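Local coordinates for regulatory protein RecX (Lactobacillus reuteri, PDB 3D5L) that probably modulates the activity of RecA, as a member of the RecX family, at residues L167-F170 and R171-N175; N175-E178 and R179-E182; G193-S196 and S197-E200. One frame throughout, in Å; residues are numbered along the deposited sequence.

Interaction 1: L167-F170 and R171-N175; sequences LKLF and RRYRN
Lys168 and Arg172, one turn apart on the exposed side of their helix, send their side chains out side by side in the same direction. Both start with CG anti to the backbone N, and each then folds near its end: Lys168 at its last torsion (chi4 -74°), Arg172 at chi3 (-63°). These bends bring Lys168 NZ within 2.7 Å of Arg172 NH2. The two atoms are both donors and both charged, so the approach is no hydrogen bond and would probably cost energy unless the charges are screened.

The apolar part centres on Leu169, which is buried. Its CD2 branch lies over one face of the Arg172 guanidinium, toward the rim, 4.3 Å from NH1, and touches Tyr173 CE2 as well. Arg172 CG in turn stands over the centre of one face of the Tyr173 ring.

This is the C-terminal end of helix 155-172, within the third three-helix domain of RecX, a family grouped with helix-turn-helix folds. Helix 178-191 packs against it: Phe170 rests on Val185, and Tyr173 on Lys184.

Backbone bonds close the last turns. Arg171 N reaches Leu167 O at 3.2 Å, Arg172 N reaches Lys168 O at 3.0 Å, and Tyr173 N reaches Leu169 O at 3.0 Å. Tyr173 is the first residue to leave helical angles, and Leu169 O also lies 3.2 Å from Tyr173 CD2, oblique to the ring.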
ATOM      1  N   LEU A 167      -0.888 -31.986 -11.346  1.00 25.28           N
ATOM      2  CA  LEU A 167      -1.479 -32.597 -12.526  1.00 25.64           C
ATOM      3  C   LEU A 167      -1.022 -31.849 -13.756  1.00 24.78           C
ATOM      4  O   LEU A 167      -0.830 -32.429 -14.821  1.00 24.75           O
ATOM      5  CB  LEU A 167      -3.010 -32.570 -12.450  1.00 27.52           C
ATOM      6  CG  LEU A 167      -3.667 -33.467 -11.396  1.00 29.96           C
ATOM      7  CD1 LEU A 167      -5.182 -33.446 -11.601  1.00 30.11           C
ATOM      8  CD2 LEU A 167      -3.131 -34.899 -11.515  1.00 29.76           C
ATOM      9  N   LYS A 168      -0.858 -30.547 -13.593  1.00 24.12           N
ATOM     10  CA  LYS A 168      -0.417 -29.681 -14.669  1.00 23.96           C
ATOM     11  C   LYS A 168       1.079 -29.905 -14.905  1.00 23.80           C
ATOM     12  O   LYS A 168       1.548 -29.820 -16.040  1.00 23.67           O
ATOM     13  CB  LYS A 168      -0.718 -28.225 -14.293  1.00 23.60           C
ATOM     14  CG  LYS A 168      -0.140 -27.163 -15.206  1.00 26.89           C
ATOM     15  CD  LYS A 168      -0.735 -25.802 -14.847  1.00 31.26           C
ATOM     16  CE  LYS A 168       0.079 -24.642 -15.400  1.00 33.15           C
ATOM     17  NZ  LYS A 168       1.360 -24.432 -14.661  1.00 33.00           N
ATOM     18  N   LEU A 169       1.823 -30.202 -13.838  1.00 21.61           N
ATOM     19  CA  LEU A 169       3.257 -30.460 -13.963  1.00 22.51           C
ATOM     20  C   LEU A 169       3.487 -31.856 -14.548  1.00 21.44           C
ATOM     21  O   LEU A 169       4.419 -32.063 -15.319  1.00 21.04           O
ATOM     22  CB  LEU A 169       3.962 -30.343 -12.598  1.00 20.77           C
ATOM     23  CG  LEU A 169       3.910 -28.964 -11.925  1.00 21.71           C
ATOM     24  CD1 LEU A 169       4.648 -29.008 -10.599  1.00 24.25           C
ATOM     25  CD2 LEU A 169       4.533 -27.909 -12.827  1.00 21.11           C
ATOM     26  N   PHE A 170       2.630 -32.808 -14.188  1.00 21.44           N
ATOM     27  CA  PHE A 170       2.759 -34.170 -14.689  1.00 23.11           C
ATOM     28  C   PHE A 170       2.455 -34.244 -16.178  1.00 24.66           C
ATOM     29  O   PHE A 170       2.990 -35.103 -16.892  1.00 24.82           O
ATOM     30  CB  PHE A 170       1.842 -35.119 -13.914  1.00 22.11           C
ATOM     31  CG  PHE A 170       2.567 -35.957 -12.901  1.00 23.78           C
ATOM     32  CD1 PHE A 170       3.466 -36.938 -13.307  1.00 24.07           C
ATOM     33  CD2 PHE A 170       2.373 -35.754 -11.541  1.00 26.36           C
ATOM     34  CE1 PHE A 170       4.164 -37.701 -12.375  1.00 26.21           C
ATOM     35  CE2 PHE A 170       3.070 -36.517 -10.591  1.00 26.59           C
ATOM     36  CZ  PHE A 170       3.966 -37.489 -11.011  1.00 27.27           C
ATOM     37  N   ARG A 171       1.606 -33.332 -16.635  1.00 24.07           N
ATOM     38  CA  ARG A 171       1.235 -33.252 -18.037  1.00 27.15           C
ATOM     39  C   ARG A 171       2.306 -32.470 -18.796  1.00 25.97           C
ATOM     40  O   ARG A 171       2.648 -32.797 -19.932  1.00 25.82           O
ATOM     41  CB  ARG A 171      -0.128 -32.564 -18.178  1.00 30.91           C
ATOM     42  CG  ARG A 171      -0.531 -32.280 -19.609  1.00 37.56           C
ATOM     43  CD  ARG A 171      -2.035 -32.090 -19.724  1.00 43.60           C
ATOM     44  NE  ARG A 171      -2.440 -31.721 -21.079  1.00 47.81           N
ATOM     45  CZ  ARG A 171      -2.153 -30.556 -21.655  1.00 49.73           C
ATOM     46  NH1 ARG A 171      -1.456 -29.635 -20.996  1.00 50.26           N
ATOM     47  NH2 ARG A 171      -2.564 -30.311 -22.892  1.00 51.89           N
ATOM     48  N   ARG A 172       2.849 -31.448 -18.146  1.00 24.51           N
ATOM     49  CA  ARG A 172       3.883 -30.626 -18.748  1.00 24.39           C
ATOM     50  C   ARG A 172       5.197 -31.387 -18.953  1.00 23.38           C
ATOM     51  O   ARG A 172       5.930 -31.098 -19.892  1.00 23.98           O
ATOM     52  CB  ARG A 172       4.139 -29.387 -17.885  1.00 26.35           C
ATOM     53  CG  ARG A 172       5.246 -28.487 -18.411  1.00 30.37           C
ATOM     54  CD  ARG A 172       5.562 -27.350 -17.449  1.00 33.69           C
ATOM     55  NE  ARG A 172       4.431 -26.445 -17.267  1.00 39.17           N
ATOM     56  CZ  ARG A 172       4.462 -25.349 -16.510  1.00 41.38           C
ATOM     57  NH1 ARG A 172       5.575 -25.017 -15.863  1.00 41.41           N
ATOM     58  NH2 ARG A 172       3.378 -24.586 -16.393  1.00 38.91           N
ATOM     59  N   TYR A 173       5.495 -32.351 -18.081  1.00 21.69           N
ATOM     60  CA  TYR A 173       6.732 -33.132 -18.187  1.00 20.53           C
ATOM     61  C   TYR A 173       6.470 -34.599 -18.494  1.00 18.99           C
ATOM     62  O   TYR A 173       7.229 -35.477 -18.062  1.00 15.35           O
ATOM     63  CB  TYR A 173       7.534 -33.033 -16.888  1.00 22.40           C
ATOM     64  CG  TYR A 173       7.952 -31.627 -16.544  1.00 25.48           C
ATOM     65  CD1 TYR A 173       8.882 -30.941 -17.327  1.00 28.29           C
ATOM     66  CD2 TYR A 173       7.401 -30.969 -15.444  1.00 25.82           C
ATOM     67  CE1 TYR A 173       9.255 -29.624 -17.019  1.00 30.96           C
ATOM     68  CE2 TYR A 173       7.760 -29.662 -15.126  1.00 28.25           C
ATOM     69  CZ  TYR A 173       8.689 -28.994 -15.916  1.00 31.43           C
ATOM     70  OH  TYR A 173       9.054 -27.701 -15.594  1.00 34.18           O
ATOM     71  N   ARG A 174       5.394 -34.846 -19.240  1.00 18.43           N
ATOM     72  CA  ARG A 174       4.969 -36.190 -19.633  1.00 18.85           C
ATOM     73  C   ARG A 174       5.983 -36.877 -20.536  1.00 17.36           C
ATOM     74  O   ARG A 174       5.921 -38.083 -20.744  1.00 15.42           O
ATOM     75  CB  ARG A 174       3.627 -36.119 -20.377  1.00 23.78           C
ATOM     76  CG  ARG A 174       3.668 -35.236 -21.633  1.00 27.66           C
ATOM     77  CD  ARG A 174       2.422 -35.370 -22.528  1.00 31.43           C
ATOM     78  NE  ARG A 174       1.183 -34.976 -21.865  1.00 36.77           N
ATOM     79  CZ  ARG A 174       0.482 -35.756 -21.041  1.00 40.72           C
ATOM     80  NH1 ARG A 174       0.892 -36.994 -20.771  1.00 41.94           N
ATOM     81  NH2 ARG A 174      -0.633 -35.294 -20.481  1.00 40.49           N
ATOM     82  N   ASN A 175       6.911 -36.091 -21.067  1.00 17.30           N
ATOM     83  CA  ASN A 175       7.943 -36.572 -21.974  1.00 16.03           C
ATOM     84  C   ASN A 175       9.129 -37.238 -21.269  1.00 16.43           C
ATOM     85  O   ASN A 175       9.876 -38.004 -21.883  1.00 15.96           O
ATOM     86  CB  ASN A 175       8.444 -35.398 -22.804  1.00 13.64           C
ATOM     87  CG  ASN A 175       9.003 -34.280 -21.942  1.00 14.90           C
ATOM     88  OD1 ASN A 175       8.319 -33.762 -21.048  1.00 10.56           O
ATOM     89  ND2 ASN A 175      10.251 -33.896 -22.210  1.00 11.89           N
TER

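Interaction 2: N175-E178 and R179-E182; sequences NQPE and RRRE
Arg181 reaches back from the first turn of helix 178-191 along the loop residues Gln176 and Pro177, at the point where the third three-helix domain of RecX turns from one helix into the next. Its N donates to Pro177 O at 2.8 Å, nearly along the C=O axis and almost straight (160°). CB sits 3.3 Å from that same Pro177 O. With CG anti to the backbone N (chi1 -167°) and every later torsion extended, the chain runs past Gln176 O, which lies 3.9 Å from CD. At the tip NH2 donates to Phe170 O on the preceding helix, with NE close to the same oxygen, while NH1 meets a water.

Around this arm the contacts are looser. Gln176 and Arg180 cross at about a right angle, and Pro177 CG lies 4.0 Å from Arg180 CD. The side chains of Glu178 and Glu182 lie side by side, their OE2 atoms 4.0 Å apart and their carboxylate planes turned 59° from each other. The water donates to Gln176 O at 2.7 Å and accepts from Arg181 NH1 at 3.1 Å.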
ATOM      1  N   ASN A 175       6.911 -36.091 -21.067  1.00 17.30           N
ATOM      2  CA  ASN A 175       7.943 -36.572 -21.974  1.00 16.03           C
ATOM      3  C   ASN A 175       9.129 -37.238 -21.269  1.00 16.43           C
ATOM      4  O   ASN A 175       9.876 -38.004 -21.883  1.00 15.96           O
ATOM      5  CB  ASN A 175       8.444 -35.398 -22.804  1.00 13.64           C
ATOM      6  CG  ASN A 175       9.003 -34.280 -21.942  1.00 14.90           C
ATOM      7  OD1 ASN A 175       8.319 -33.762 -21.048  1.00 10.56           O
ATOM      8  ND2 ASN A 175      10.251 -33.896 -22.210  1.00 11.89           N
ATOM      9  N   GLN A 176       9.288 -36.942 -19.979  1.00 16.81           N
ATOM     10  CA  GLN A 176      10.385 -37.474 -19.166  1.00 16.85           C
ATOM     11  C   GLN A 176      10.080 -38.824 -18.526  1.00 16.26           C
ATOM     12  O   GLN A 176       8.926 -39.155 -18.278  1.00 18.63           O
ATOM     13  CB  GLN A 176      10.754 -36.456 -18.079  1.00 12.93           C
ATOM     14  CG  GLN A 176      11.251 -35.138 -18.648  1.00 15.49           C
ATOM     15  CD  GLN A 176      11.661 -34.151 -17.581  1.00 15.75           C
ATOM     16  OE1 GLN A 176      11.988 -34.540 -16.456  1.00 19.99           O
ATOM     17  NE2 GLN A 176      11.669 -32.871 -17.928  1.00 11.46           N
ATOM     18  N   PRO A 177      11.122 -39.632 -18.269  1.00 16.47           N
ATOM     19  CA  PRO A 177      10.968 -40.957 -17.651  1.00 15.96           C
ATOM     20  C   PRO A 177      10.511 -40.911 -16.180  1.00 16.50           C
ATOM     21  O   PRO A 177      10.693 -39.909 -15.497  1.00 14.63           O
ATOM     22  CB  PRO A 177      12.358 -41.574 -17.806  1.00 14.72           C
ATOM     23  CG  PRO A 177      13.268 -40.376 -17.781  1.00 13.49           C
ATOM     24  CD  PRO A 177      12.529 -39.381 -18.636  1.00 14.09           C
ATOM     25  N   GLU A 178       9.915 -42.015 -15.730  1.00 18.38           N
ATOM     26  CA  GLU A 178       9.400 -42.211 -14.373  1.00 21.08           C
ATOM     27  C   GLU A 178      10.000 -41.362 -13.267  1.00 20.82           C
ATOM     28  O   GLU A 178       9.371 -40.433 -12.778  1.00 19.85           O
ATOM     29  CB  GLU A 178       9.566 -43.673 -13.964  1.00 24.85           C
ATOM     30  CG  GLU A 178       8.926 -44.684 -14.893  1.00 32.18           C
ATOM     31  CD  GLU A 178       7.422 -44.553 -14.941  1.00 36.08           C
ATOM     32  OE1 GLU A 178       6.756 -45.524 -15.365  1.00 37.44           O
ATOM     33  OE2 GLU A 178       6.910 -43.477 -14.554  1.00 38.54           O
ATOM     34  N   ARG A 179      11.220 -41.713 -12.870  1.00 20.52           N
ATOM     35  CA  ARG A 179      11.937 -41.038 -11.796  1.00 20.81           C
ATOM     36  C   ARG A 179      12.168 -39.545 -12.020  1.00 20.99           C
ATOM     37  O   ARG A 179      12.016 -38.740 -11.097  1.00 19.87           O
ATOM     38  CB  ARG A 179      13.280 -41.749 -11.539  1.00 19.14           C
ATOM     39  CG  ARG A 179      14.094 -41.151 -10.394  1.00 22.99           C
ATOM     40  CD  ARG A 179      15.162 -42.122  -9.871  1.00 24.56           C
ATOM     41  NE  ARG A 179      16.142 -41.445  -9.026  1.00 25.63           N
ATOM     42  CZ  ARG A 179      15.915 -41.034  -7.780  1.00 26.50           C
ATOM     43  NH1 ARG A 179      14.737 -41.236  -7.211  1.00 27.19           N
ATOM     44  NH2 ARG A 179      16.864 -40.393  -7.107  1.00 25.50           N
ATOM     45  N   ARG A 180      12.537 -39.168 -13.237  1.00 21.78           N
ATOM     46  CA  ARG A 180      12.772 -37.755 -13.513  1.00 23.33           C
ATOM     47  C   ARG A 180      11.480 -36.977 -13.509  1.00 20.57           C
ATOM     48  O   ARG A 180      11.437 -35.842 -13.042  1.00 21.58           O
ATOM     49  CB  ARG A 180      13.441 -37.552 -14.869  1.00 23.83           C
ATOM     50  CG  ARG A 180      14.936 -37.727 -14.862  1.00 28.16           C
ATOM     51  CD  ARG A 180      15.495 -37.466 -16.248  1.00 28.40           C
ATOM     52  NE  ARG A 180      16.939 -37.669 -16.306  1.00 31.52           N
ATOM     53  CZ  ARG A 180      17.822 -36.994 -15.575  1.00 31.84           C
ATOM     54  NH1 ARG A 180      17.409 -36.066 -14.713  1.00 28.96           N
ATOM     55  NH2 ARG A 180      19.123 -37.234 -15.721  1.00 29.25           N
ATOM     56  N   ARG A 181      10.430 -37.595 -14.027  1.00 17.59           N
ATOM     57  CA  ARG A 181       9.138 -36.939 -14.120  1.00 18.19           C
ATOM     58  C   ARG A 181       8.591 -36.595 -12.749  1.00 19.30           C
ATOM     59  O   ARG A 181       8.164 -35.467 -12.516  1.00 17.94           O
ATOM     60  CB  ARG A 181       8.156 -37.837 -14.858  1.00 17.56           C
ATOM     61  CG  ARG A 181       6.881 -37.150 -15.284  1.00 15.20           C
ATOM     62  CD  ARG A 181       5.973 -38.167 -15.926  1.00 17.30           C
ATOM     63  NE  ARG A 181       4.743 -37.568 -16.413  1.00 22.40           N
ATOM     64  CZ  ARG A 181       3.748 -38.260 -16.958  1.00 25.57           C
ATOM     65  NH1 ARG A 181       3.852 -39.578 -17.080  1.00 25.68           N
ATOM     66  NH2 ARG A 181       2.650 -37.635 -17.376  1.00 24.77           N
ATOM     67  N   GLU A 182       8.617 -37.569 -11.846  1.00 21.05           N
ATOM     68  CA  GLU A 182       8.123 -37.371 -10.494  1.00 24.51           C
ATOM     69  C   GLU A 182       8.955 -36.306  -9.761  1.00 24.34           C
ATOM     70  O   GLU A 182       8.397 -35.365  -9.199  1.00 23.83           O
ATOM     71  CB  GLU A 182       8.157 -38.686  -9.704  1.00 26.66           C
ATOM     72  CG  GLU A 182       7.861 -39.957 -10.509  1.00 34.29           C
ATOM     73  CD  GLU A 182       6.441 -40.037 -11.069  1.00 39.53           C
ATOM     74  OE1 GLU A 182       5.479 -39.900 -10.280  1.00 41.44           O
ATOM     75  OE2 GLU A 182       6.286 -40.255 -12.300  1.00 40.56           O
TER
HETATM   76  O   HOH W   1       6.725 -40.599 -17.656  1.00 18.14           O

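Interaction 3: G193-S196 and S197-E200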
ATOM      1  N   GLY A 193       6.402 -23.064  -3.179  1.00 21.88           N
ATOM      2  CA  GLY A 193       6.090 -22.764  -1.794  1.00 22.04           C
ATOM      3  C   GLY A 193       5.411 -23.856  -0.993  1.00 22.72           C
ATOM      4  O   GLY A 193       5.005 -23.626   0.155  1.00 23.42           O
ATOM      5  N   PHE A 194       5.283 -25.041  -1.581  1.00 21.10           N
ATOM      6  CA  PHE A 194       4.641 -26.159  -0.897  1.00 22.42           C
ATOM      7  C   PHE A 194       5.680 -27.031  -0.196  1.00 24.52           C
ATOM      8  O   PHE A 194       6.688 -27.406  -0.791  1.00 26.61           O
ATOM      9  CB  PHE A 194       3.841 -27.000  -1.899  1.00 20.70           C
ATOM     10  CG  PHE A 194       2.668 -26.272  -2.521  1.00 18.20           C
ATOM     11  CD1 PHE A 194       1.472 -26.121  -1.823  1.00 15.59           C
ATOM     12  CD2 PHE A 194       2.751 -25.770  -3.815  1.00 16.53           C
ATOM     13  CE1 PHE A 194       0.379 -25.489  -2.408  1.00 15.72           C
ATOM     14  CE2 PHE A 194       1.664 -25.136  -4.407  1.00 16.96           C
ATOM     15  CZ  PHE A 194       0.471 -24.994  -3.705  1.00 15.26           C
ATOM     16  N   SER A 195       5.431 -27.351   1.069  1.00 26.85           N
ATOM     17  CA  SER A 195       6.345 -28.168   1.861  1.00 28.97           C
ATOM     18  C   SER A 195       6.435 -29.610   1.358  1.00 31.07           C
ATOM     19  O   SER A 195       5.569 -30.082   0.616  1.00 30.38           O
ATOM     20  CB  SER A 195       5.914 -28.162   3.331  1.00 27.09           C
ATOM     21  OG  SER A 195       4.624 -28.729   3.482  1.00 29.59           O
ATOM     22  N   SER A 196       7.490 -30.303   1.777  1.00 33.77           N
ATOM     23  CA  SER A 196       7.736 -31.686   1.371  1.00 36.85           C
ATOM     24  C   SER A 196       6.578 -32.619   1.681  1.00 36.63           C
ATOM     25  O   SER A 196       6.225 -33.474   0.872  1.00 37.25           O
ATOM     26  CB  SER A 196       8.996 -32.220   2.060  1.00 38.31           C
ATOM     27  OG  SER A 196      10.112 -31.378   1.808  1.00 43.49           O
ATOM     28  N   SER A 197       5.994 -32.452   2.858  1.00 37.01           N
ATOM     29  CA  SER A 197       4.888 -33.295   3.294  1.00 38.05           C
ATOM     30  C   SER A 197       3.604 -33.158   2.485  1.00 38.30           C
ATOM     31  O   SER A 197       2.647 -33.900   2.719  1.00 38.76           O
ATOM     32  CB  SER A 197       4.593 -33.028   4.771  1.00 35.97           C
ATOM     33  OG  SER A 197       4.495 -31.637   5.015  1.00 39.66           O
ATOM     34  N   VAL A 198       3.575 -32.222   1.540  1.00 38.12           N
ATOM     35  CA  VAL A 198       2.385 -32.018   0.720  1.00 38.79           C
ATOM     36  C   VAL A 198       2.368 -32.972  -0.461  1.00 38.97           C
ATOM     37  O   VAL A 198       1.307 -33.427  -0.881  1.00 40.02           O
ATOM     38  CB  VAL A 198       2.293 -30.572   0.193  1.00 39.47           C
ATOM     39  CG1 VAL A 198       1.022 -30.395  -0.635  1.00 38.44           C
ATOM     40  CG2 VAL A 198       2.300 -29.596   1.362  1.00 41.65           C
ATOM     41  N   TYR A 199       3.540 -33.269  -1.007  1.00 38.85           N
ATOM     42  CA  TYR A 199       3.611 -34.194  -2.126  1.00 39.68           C
ATOM     43  C   TYR A 199       3.247 -35.570  -1.573  1.00 40.96           C
ATOM     44  O   TYR A 199       2.509 -36.331  -2.196  1.00 40.34           O
ATOM     45  CB  TYR A 199       5.020 -34.221  -2.725  1.00 37.38           C
ATOM     46  CG  TYR A 199       5.144 -35.193  -3.875  1.00 35.65           C
ATOM     47  CD1 TYR A 199       4.424 -35.000  -5.053  1.00 34.36           C
ATOM     48  CD2 TYR A 199       5.935 -36.339  -3.767  1.00 36.17           C
ATOM     49  CE1 TYR A 199       4.481 -35.925  -6.091  1.00 34.93           C
ATOM     50  CE2 TYR A 199       5.997 -37.274  -4.803  1.00 36.25           C
ATOM     51  CZ  TYR A 199       5.265 -37.063  -5.962  1.00 36.53           C
ATOM     52  OH  TYR A 199       5.293 -38.000  -6.978  1.00 35.57           O
ATOM     53  N   GLU A 200       3.772 -35.871  -0.390  1.00 43.63           N
ATOM     54  CA  GLU A 200       3.501 -37.131   0.292  1.00 46.36           C
ATOM     55  C   GLU A 200       2.100 -37.007   0.892  1.00 47.37           C
ATOM     56  O   GLU A 200       1.903 -37.178   2.096  1.00 49.10           O
ATOM     57  CB  GLU A 200       4.536 -37.352   1.405  1.00 48.16           C
ATOM     58  CG  GLU A 200       4.322 -38.611   2.257  1.00 52.26           C
ATOM     59  CD  GLU A 200       5.269 -39.752   1.900  1.00 54.13           C
ATOM     60  OE1 GLU A 200       5.116 -40.857   2.468  1.00 54.38           O
ATOM     61  OE2 GLU A 200       6.175 -39.539   1.063  1.00 55.17           O
TER
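The Phe194 ring meets Val198 at a slant: the CG1 methyl approaches it obliquely, and the two CB atoms stand 4.4 Å apart. Both side chains are buried. Phe194 also packs on Ala162 and Leu165 of helix 155-172 and on Leu189 of helix 178-191, and Val198 touches Gln158 and Ala162. The other flat group, the Tyr199 ring, packs instead on Glu182 and Gln186 of helix 178-191.

Here a connection between two helices of the third three-helix domain is made. Gly193 ends helix 178-191 in a Schellman motif, its positive phi of 102° suited to glycine, and helix 196-202 begins three residues on.

Val198 meets Ser195 in two ways: Val198 N donates to Ser195 O at 3.1 Å, from well above the carbonyl plane, and the CG2 methyl is in van der Waals contact with Ser195 OG, 3.3 Å away. A chi1 of 62° sets Ser195 OG between the backbone N and the carbonyl carbon, where it also shares a hydrogen bond of 3.3 Å with Ser197 OG, in which either could be the donor. One residue further, Tyr199 N donates to Ser196 O at 3.3 Å, less straight at 138°.

Both backbone bonds span three residues, as in a 3-10 turn, and their donors lie far out of the carbonyl planes, consistent with a helix that is only weakly bonded at its start, while apolar packing of Phe194 and Val198 seats it on the longer helices.

How the interactions relate
All three contacts are local and fall within one three-helix domain, at two successive joints of its chain. Interactions 1 and 2 share Asn175, lie about 9 Å apart between centres and form two sides of one turn joining helix 155-172 to helix 178-191; both are surface contacts rich in charge. Interaction 3, about 18 Å from either, is partly buried: apolar side chains and serine hydroxyls replace the arginines, at the next joint, between helices 178-191 and 196-202. Regular four-residue backbone bonds end and start the two longer helices, whereas the last helix opens on three-residue bonds. Tyr199 OH lies near Phe170 and Glu182, so interaction 3 touches the other two by loose packing.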